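Local coordinates for putative alpha-galactosidase/melibiase (PDB 4OGZ), which probably hydrolyses terminal, non-reducing alpha-D-galactose residues from alpha-D-galactosides, including galactose oligosaccharides, galactomannans and galactolipids, at residues Arg394-Asp399 against Val431-Gly436; Val403-Leu408 against Lys413-Leu418. One frame throughout, in Å; residues are numbered along the deposited sequence.

Contact 1: Arg394-Asp399 against Val431-Gly436; sequences RAIRAD and VKTVEG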
ATOM      1  N   ARG A 394      -7.156  17.773  -4.087  1.00 16.02           N
ATOM      2  CA  ARG A 394      -8.389  17.894  -4.831  1.00 16.78           C
ATOM      3  C   ARG A 394      -8.546  19.371  -5.124  1.00 16.81           C
ATOM      4  O   ARG A 394      -9.125  20.115  -4.333  1.00 17.30           O
ATOM      5  CB  ARG A 394      -9.568  17.328  -4.080  1.00 17.17           C
ATOM      6  CG  ARG A 394     -10.815  17.288  -4.912  1.00 19.07           C
ATOM      7  CD  ARG A 394     -11.965  16.655  -4.140  1.00 19.41           C
ATOM      8  NE  ARG A 394     -12.276  17.403  -2.932  1.00 20.42           N
ATOM      9  CZ  ARG A 394     -13.151  17.015  -2.008  1.00 20.91           C
ATOM     10  NH1 ARG A 394     -13.829  15.888  -2.138  1.00 21.46           N
ATOM     11  NH2 ARG A 394     -13.378  17.792  -0.959  1.00 20.49           N
ATOM     12  N   ALA A 395      -8.037  19.771  -6.302  1.00 17.14           N
ATOM     13  CA  ALA A 395      -8.006  21.152  -6.732  1.00 15.99           C
ATOM     14  C   ALA A 395      -9.367  21.794  -6.896  1.00 16.65           C
ATOM     15  O   ALA A 395      -9.514  22.977  -6.618  1.00 17.20           O
ATOM     16  CB  ALA A 395      -7.288  21.235  -8.042  1.00 16.66           C
ATOM     17  N   ILE A 396     -10.325  21.020  -7.420  1.00 15.12           N
ATOM     18  CA  ILE A 396     -11.643  21.458  -7.721  1.00 16.16           C
ATOM     19  C   ILE A 396     -12.621  20.349  -7.320  1.00 16.67           C
ATOM     20  O   ILE A 396     -12.493  19.228  -7.802  1.00 16.35           O
ATOM     21  CB  ILE A 396     -11.854  21.703  -9.214  1.00 17.29           C
ATOM     22  CG1 ILE A 396     -10.870  22.766  -9.712  1.00 17.40           C
ATOM     23  CG2 ILE A 396     -13.278  22.153  -9.478  1.00 17.52           C
ATOM     24  CD1 ILE A 396     -10.994  23.068 -11.177  1.00 16.98           C
ATOM     25  N   ARG A 397     -13.546  20.654  -6.405  1.00 17.55           N
ATOM     26  CA  ARG A 397     -14.681  19.744  -6.085  1.00 17.97           C
ATOM     27  C   ARG A 397     -15.937  20.396  -6.618  1.00 18.67           C
ATOM     28  O   ARG A 397     -16.502  21.284  -5.983  1.00 19.27           O
ATOM     29  CB  ARG A 397     -14.801  19.463  -4.596  1.00 18.34           C
ATOM     30  CG  ARG A 397     -15.865  18.401  -4.277  1.00 20.63           C
ATOM     31  CD  ARG A 397     -16.365  18.445  -2.838  1.00 22.65           C
ATOM     32  NE  ARG A 397     -17.263  17.315  -2.596  1.00 24.74           N
ATOM     33  CZ  ARG A 397     -18.548  17.277  -2.959  1.00 27.53           C
ATOM     34  NH1 ARG A 397     -19.114  18.323  -3.560  1.00 29.01           N
ATOM     35  NH2 ARG A 397     -19.285  16.185  -2.724  1.00 27.21           N
ATOM     36  N   ALA A 398     -16.338  20.022  -7.839  1.00 19.83           N
ATOM     37  CA  ALA A 398     -17.463  20.667  -8.479  1.00 22.75           C
ATOM     38  C   ALA A 398     -18.662  19.914  -8.006  1.00 23.24           C
ATOM     39  O   ALA A 398     -18.531  19.045  -7.160  1.00 21.81           O
ATOM     40  CB  ALA A 398     -17.347  20.647 -10.014  1.00 24.47           C
ATOM     41  N   ASP A 399     -19.840  20.235  -8.512  1.00 28.12           N
ATOM     42  CA  ASP A 399     -21.041  19.496  -8.059  1.00 31.30           C
ATOM     43  C   ASP A 399     -21.056  18.030  -8.530  1.00 30.54           C
ATOM     44  O   ASP A 399     -21.484  17.154  -7.793  1.00 32.10           O
ATOM     45  CB  ASP A 399     -22.319  20.222  -8.486  1.00 41.59           C
ATOM     46  CG  ASP A 399     -22.880  21.092  -7.370  1.00 51.95           C
ATOM     47  OD1 ASP A 399     -22.215  21.227  -6.297  1.00 40.44           O
ATOM     48  OD2 ASP A 399     -24.005  21.603  -7.558  1.00 64.69           O
ATOM     49  N   VAL A 431      -5.213  25.465 -19.262  1.00 18.64           N
ATOM     50  CA  VAL A 431      -4.034  25.768 -18.464  1.00 20.20           C
ATOM     51  C   VAL A 431      -4.348  26.557 -17.202  1.00 21.29           C
ATOM     52  O   VAL A 431      -3.462  26.794 -16.399  1.00 24.15           O
ATOM     53  CB  VAL A 431      -2.935  26.531 -19.289  1.00 19.91           C
ATOM     54  CG1 VAL A 431      -2.511  25.666 -20.467  1.00 19.80           C
ATOM     55  CG2 VAL A 431      -3.399  27.891 -19.744  1.00 19.97           C
ATOM     56  N   LYS A 432      -5.600  26.969 -17.032  1.00 21.61           N
ATOM     57  CA  LYS A 432      -6.050  27.602 -15.777  1.00 20.17           C
ATOM     58  C   LYS A 432      -6.911  26.690 -14.881  1.00 19.02           C
ATOM     59  O   LYS A 432      -7.447  27.128 -13.896  1.00 19.38           O
ATOM     60  CB  LYS A 432      -6.776  28.874 -16.126  1.00 20.95           C
ATOM     61  CG  LYS A 432      -5.788  29.922 -16.612  1.00 21.74           C
ATOM     62  CD  LYS A 432      -6.410  31.304 -16.700  1.00 22.08           C
ATOM     63  CE  LYS A 432      -5.404  32.246 -17.311  1.00 20.66           C
ATOM     64  NZ  LYS A 432      -5.966  33.614 -17.367  1.00 21.22           N
ATOM     65  N   THR A 433      -7.009  25.421 -15.214  1.00 18.48           N
ATOM     66  CA  THR A 433      -7.768  24.504 -14.386  1.00 19.70           C
ATOM     67  C   THR A 433      -7.128  24.359 -13.003  1.00 19.45           C
ATOM     68  O   THR A 433      -7.843  24.408 -11.996  1.00 17.53           O
ATOM     69  CB  THR A 433      -7.935  23.151 -15.079  1.00 19.51           C
ATOM     70  OG1 THR A 433      -8.560  23.343 -16.349  1.00 19.77           O
ATOM     71  CG2 THR A 433      -8.796  22.206 -14.233  1.00 19.34           C
ATOM     72  N   VAL A 434      -5.791  24.195 -12.978  1.00 19.35           N
ATOM     73  CA  VAL A 434      -5.012  24.166 -11.738  1.00 20.76           C
ATOM     74  C   VAL A 434      -3.718  24.933 -11.928  1.00 20.35           C
ATOM     75  O   VAL A 434      -3.256  25.096 -13.045  1.00 19.30           O
ATOM     76  CB  VAL A 434      -4.695  22.737 -11.229  1.00 20.84           C
ATOM     77  CG1 VAL A 434      -5.988  21.951 -10.993  1.00 21.02           C
ATOM     78  CG2 VAL A 434      -3.782  21.988 -12.206  1.00 20.96           C
ATOM     79  N   GLU A 435      -3.149  25.389 -10.827  1.00 22.32           N
ATOM     80  CA  GLU A 435      -1.903  26.158 -10.851  1.00 24.64           C
ATOM     81  C   GLU A 435      -0.779  25.345 -11.514  1.00 25.70           C
ATOM     82  O   GLU A 435      -0.554  24.165 -11.183  1.00 22.12           O
ATOM     83  CB  GLU A 435      -1.478  26.564  -9.440  1.00 32.83           C
ATOM     84  CG  GLU A 435      -2.090  27.869  -8.967  1.00 48.35           C
ATOM     85  CD  GLU A 435      -2.013  28.089  -7.456  1.00 60.81           C
ATOM     86  OE1 GLU A 435      -2.579  27.267  -6.681  1.00 47.01           O
ATOM     87  OE2 GLU A 435      -1.415  29.122  -7.051  1.00 65.79           O
ATOM     88  N   GLY A 436      -0.133  25.968 -12.484  1.00 25.79           N
ATOM     89  CA  GLY A 436       1.094  25.470 -13.059  1.00 27.30           C
ATOM     90  C   GLY A 436       0.939  24.314 -14.018  1.00 26.45           C
ATOM     91  O   GLY A 436       1.870  23.542 -14.199  1.00 32.77           O
TER

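Contact 2: Val403-Leu408 against Lys413-Leu418; sequences VWVKPL and KAIACL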
ATOM      1  N   VAL A 403     -11.456  17.470  -9.913  1.00 16.37           N
ATOM      2  CA  VAL A 403     -10.192  17.473 -10.565  1.00 16.20           C
ATOM      3  C   VAL A 403      -9.135  17.390  -9.464  1.00 15.52           C
ATOM      4  O   VAL A 403      -9.133  18.207  -8.562  1.00 15.39           O
ATOM      5  CB  VAL A 403     -10.016  18.725 -11.426  1.00 17.53           C
ATOM      6  CG1 VAL A 403      -8.624  18.738 -12.028  1.00 17.66           C
ATOM      7  CG2 VAL A 403     -11.079  18.767 -12.525  1.00 18.11           C
ATOM      8  N   TRP A 404      -8.280  16.363  -9.532  1.00 14.77           N
ATOM      9  CA  TRP A 404      -7.231  16.122  -8.554  1.00 14.95           C
ATOM     10  C   TRP A 404      -5.881  16.318  -9.232  1.00 15.08           C
ATOM     11  O   TRP A 404      -5.750  16.012 -10.407  1.00 15.90           O
ATOM     12  CB  TRP A 404      -7.290  14.728  -7.981  1.00 14.62           C
ATOM     13  CG  TRP A 404      -8.490  14.373  -7.124  1.00 14.71           C
ATOM     14  CD1 TRP A 404      -9.759  14.144  -7.547  1.00 14.96           C
ATOM     15  CD2 TRP A 404      -8.491  14.120  -5.703  1.00 14.61           C
ATOM     16  NE1 TRP A 404     -10.562  13.800  -6.473  1.00 15.64           N
ATOM     17  CE2 TRP A 404      -9.810  13.800  -5.331  1.00 14.29           C
ATOM     18  CE3 TRP A 404      -7.512  14.191  -4.702  1.00 14.58           C
ATOM     19  CZ2 TRP A 404     -10.170  13.487  -3.999  1.00 14.33           C
ATOM     20  CZ3 TRP A 404      -7.859  13.906  -3.395  1.00 14.53           C
ATOM     21  CH2 TRP A 404      -9.186  13.532  -3.054  1.00 14.11           C
ATOM     22  N   VAL A 405      -4.899  16.847  -8.489  1.00 14.99           N
ATOM     23  CA  VAL A 405      -3.555  17.126  -9.051  1.00 15.63           C
ATOM     24  C   VAL A 405      -2.370  16.704  -8.127  1.00 14.91           C
ATOM     25  O   VAL A 405      -2.311  16.978  -6.929  1.00 13.98           O
ATOM     26  CB  VAL A 405      -3.436  18.591  -9.483  1.00 15.87           C
ATOM     27  CG1 VAL A 405      -3.934  19.508  -8.395  1.00 16.79           C
ATOM     28  CG2 VAL A 405      -1.995  18.932  -9.894  1.00 16.80           C
ATOM     29  N   LYS A 406      -1.480  15.943  -8.728  1.00 16.82           N
ATOM     30  CA  LYS A 406      -0.338  15.354  -8.048  1.00 17.89           C
ATOM     31  C   LYS A 406       0.943  15.778  -8.776  1.00 14.62           C
ATOM     32  O   LYS A 406       1.217  15.351  -9.897  1.00 14.13           O
ATOM     33  CB  LYS A 406      -0.477  13.822  -8.028  1.00 14.85           C
ATOM     34  CG  LYS A 406       0.481  13.132  -7.061  1.00 14.82           C
ATOM     35  CD  LYS A 406       0.531  11.637  -7.303  1.00 15.75           C
ATOM     36  CE  LYS A 406       1.055  10.843  -6.113  1.00 18.29           C
ATOM     37  NZ  LYS A 406       2.369  11.278  -5.602  1.00 18.32           N
ATOM     38  N   PRO A 407       1.714  16.678  -8.174  1.00 17.91           N
ATOM     39  CA  PRO A 407       2.998  16.982  -8.831  1.00 16.57           C
ATOM     40  C   PRO A 407       3.949  15.794  -8.778  1.00 16.13           C
ATOM     41  O   PRO A 407       4.055  15.174  -7.740  1.00 16.18           O
ATOM     42  CB  PRO A 407       3.570  18.152  -8.019  1.00 18.28           C
ATOM     43  CG  PRO A 407       2.472  18.603  -7.102  1.00 20.18           C
ATOM     44  CD  PRO A 407       1.480  17.465  -6.960  1.00 18.26           C
ATOM     45  N   LEU A 408       4.680  15.533  -9.875  1.00 16.56           N
ATOM     46  CA  LEU A 408       5.578  14.361  -9.976  1.00 18.66           C
ATOM     47  C   LEU A 408       7.031  14.810 -10.001  1.00 20.33           C
ATOM     48  O   LEU A 408       7.334  16.001 -10.207  1.00 20.30           O
ATOM     49  CB  LEU A 408       5.246  13.498 -11.202  1.00 18.28           C
ATOM     50  CG  LEU A 408       3.775  13.012 -11.294  1.00 20.49           C
ATOM     51  CD1 LEU A 408       3.464  12.262 -12.582  1.00 21.30           C
ATOM     52  CD2 LEU A 408       3.361  12.108 -10.131  1.00 23.35           C
ATOM     53  N   LYS A 413       2.868  16.873 -13.942  1.00 20.96           N
ATOM     54  CA  LYS A 413       1.770  16.713 -13.032  1.00 20.01           C
ATOM     55  C   LYS A 413       0.813  15.647 -13.519  1.00 18.66           C
ATOM     56  O   LYS A 413       0.503  15.594 -14.704  1.00 19.80           O
ATOM     57  CB  LYS A 413       0.979  18.020 -12.894  1.00 23.04           C
ATOM     58  CG  LYS A 413       1.796  19.148 -12.305  1.00 25.56           C
ATOM     59  CD  LYS A 413       0.929  20.379 -12.136  1.00 28.17           C
ATOM     60  CE  LYS A 413       1.769  21.637 -12.141  1.00 29.48           C
ATOM     61  NZ  LYS A 413       2.679  21.700 -10.992  1.00 29.50           N
ATOM     62  N   ALA A 414       0.356  14.804 -12.599  1.00 16.34           N
ATOM     63  CA  ALA A 414      -0.786  13.909 -12.861  1.00 17.87           C
ATOM     64  C   ALA A 414      -2.073  14.619 -12.555  1.00 16.17           C
ATOM     65  O   ALA A 414      -2.186  15.273 -11.557  1.00 16.63           O
ATOM     66  CB  ALA A 414      -0.682  12.652 -12.039  1.00 16.71           C
ATOM     67  N   ILE A 415      -3.044  14.462 -13.439  1.00 18.88           N
ATOM     68  CA  ILE A 415      -4.335  15.070 -13.296  1.00 20.84           C
ATOM     69  C   ILE A 415      -5.364  14.003 -13.379  1.00 20.90           C
ATOM     70  O   ILE A 415      -5.370  13.219 -14.339  1.00 23.87           O
ATOM     71  CB  ILE A 415      -4.588  16.072 -14.442  1.00 22.57           C
ATOM     72  CG1 ILE A 415      -3.660  17.274 -14.322  1.00 23.37           C
ATOM     73  CG2 ILE A 415      -6.040  16.524 -14.432  1.00 22.15           C
ATOM     74  CD1 ILE A 415      -3.973  18.187 -13.144  1.00 23.48           C
ATOM     75  N   ALA A 416      -6.255  13.958 -12.396  1.00 19.16           N
ATOM     76  CA  ALA A 416      -7.332  13.022 -12.447  1.00 19.22           C
ATOM     77  C   ALA A 416      -8.636  13.779 -12.478  1.00 18.11           C
ATOM     78  O   ALA A 416      -8.893  14.627 -11.633  1.00 17.57           O
ATOM     79  CB  ALA A 416      -7.269  12.034 -11.247  1.00 20.79           C
ATOM     80  N   CYS A 417      -9.470  13.419 -13.454  1.00 19.71           N
ATOM     81  CA  CYS A 417     -10.795  13.938 -13.598  1.00 19.63           C
ATOM     82  C   CYS A 417     -11.744  12.820 -13.257  1.00 20.49           C
ATOM     83  O   CYS A 417     -11.783  11.783 -13.961  1.00 18.17           O
ATOM     84  CB  CYS A 417     -11.021  14.366 -15.047  1.00 20.88           C
ATOM     85  SG  CYS A 417      -9.919  15.698 -15.602  1.00 19.30           S
ATOM     86  N   LEU A 418     -12.545  13.013 -12.219  1.00 21.76           N
ATOM     87  CA  LEU A 418     -13.462  11.952 -11.725  1.00 18.92           C
ATOM     88  C   LEU A 418     -14.889  12.368 -11.821  1.00 21.05           C
ATOM     89  O   LEU A 418     -15.226  13.495 -11.432  1.00 23.63           O
ATOM     90  CB  LEU A 418     -13.144  11.681 -10.272  1.00 19.30           C
ATOM     91  CG  LEU A 418     -13.964  10.691  -9.452  1.00 20.57           C
ATOM     92  CD1 LEU A 418     -13.736   9.291  -9.974  1.00 21.77           C
ATOM     93  CD2 LEU A 418     -13.577  10.801  -7.999  1.00 20.89           C
TER

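Contact 1: Arg394-Asp399 against Val431-Gly436
The hydroxyl of T433, whose methyl group meets I396 across the contact, is turned back into its own loop, where OG1 is hydrogen-bonded to the backbone N of N430. The side chain of N430 in turn receives the N-H of K432, as in an Asx turn, and the two bonds hold the bend that presents T433 and V434. With OG1 engaged there (chi1 -57°), T433 CG2 lies anti to the backbone N and sits 3.9 Å from I396 CD1, the two side chains crossing at about a right angle. The same I396 CD1 lies 3.5 Å from T433 O, so one methyl is set against both the methyl and the carbonyl of a single residue. Beside this pair, A395 CB approaches V434 CG1 at 3.3 Å, shorter than is usual for two carbons and perhaps partly a matter of coordinate error.

Neighbouring strand residues normally point to opposite faces; here A395 and I396 both point to the loop because they form a classic beta bulge opposite V403. R394 and R397 reach elsewhere, to salt bridges with E301 on helix 296-303, and R397 CD lies 3.4 Å above the plane of the R394 guanidinium, offset toward its rim. Strand 393-397 is outermost in its sheet of the C-terminal beta sandwich, and the bulge lets it meet the loop before strand 442-444 while its arginines reach the catalytic domain. Methyl groups and one backbone carbonyl meet by van der Waals contact, with no polar bond between the two segments, so the fit rests on shape.

Contact 2: Val403-Leu408 against Lys413-Leu418
W404 and A416 face each other as an antiparallel hydrogen-bonded pair: W404 N donates to A416 O at 2.8 Å, nearly straight at 168° and in the carbonyl plane. In return A416 N reaches W404 O at 2.9 Å, from a position tilted 25° out of the carbonyl plane. W404 has the most surface buried by the contact. Its CG lies beside the backbone N (chi1 -66°), with A416 O at the indole edge, near the ring plane, and NE1 is hydrogen-bonded to D402. The ring packs on L350 of helix 341-353.

A414 repeats the pattern with K406, again through two backbone bonds, and its CB meets K406 CB and L408 CD1, each at 4.2 Å and from directions about a right angle apart. This is the ladder of a beta hairpin, strands 401-407 and 413-419, in the C-terminal beta sandwich that follows the barrel in this GH27 enzyme. The face bearing W404, K406 and A414 is laid against helix 341-353, where M353 meets both K406 and A414; K406 NZ goes on to the carbonyl of I390.

K413 belongs to the other face. Its aliphatic chain lies alongside V405, with CD 4.0 Å from V405 CG2, and next to it I415 folds its CD1 over to within 3.7 Å of V405 CB. Farther along, I415 CG2 touches V403 CG1 at 4.2 Å.

How the contacts relate
After the last barrel helices the chain enters strand 393-397, turns into strand 401-407, and returns through strand 413-419. Contact 2 closes the short turn between the latter two strands. Contact 1 closes a longer loop, from the first strand to the bend beyond strand 425-429, and contact 2 lies wholly within it. The strands carrying 394-399 and 403-408 are neighbours in one sheet, and a probable hydrogen bond from V403 N to I396 O, 2.9 Å long, joins the contacts directly. K413 CE packs 3.6 Å from E435 O. Together they connect the edge strand, the hairpin next to it and a peripheral loop of the beta sandwich.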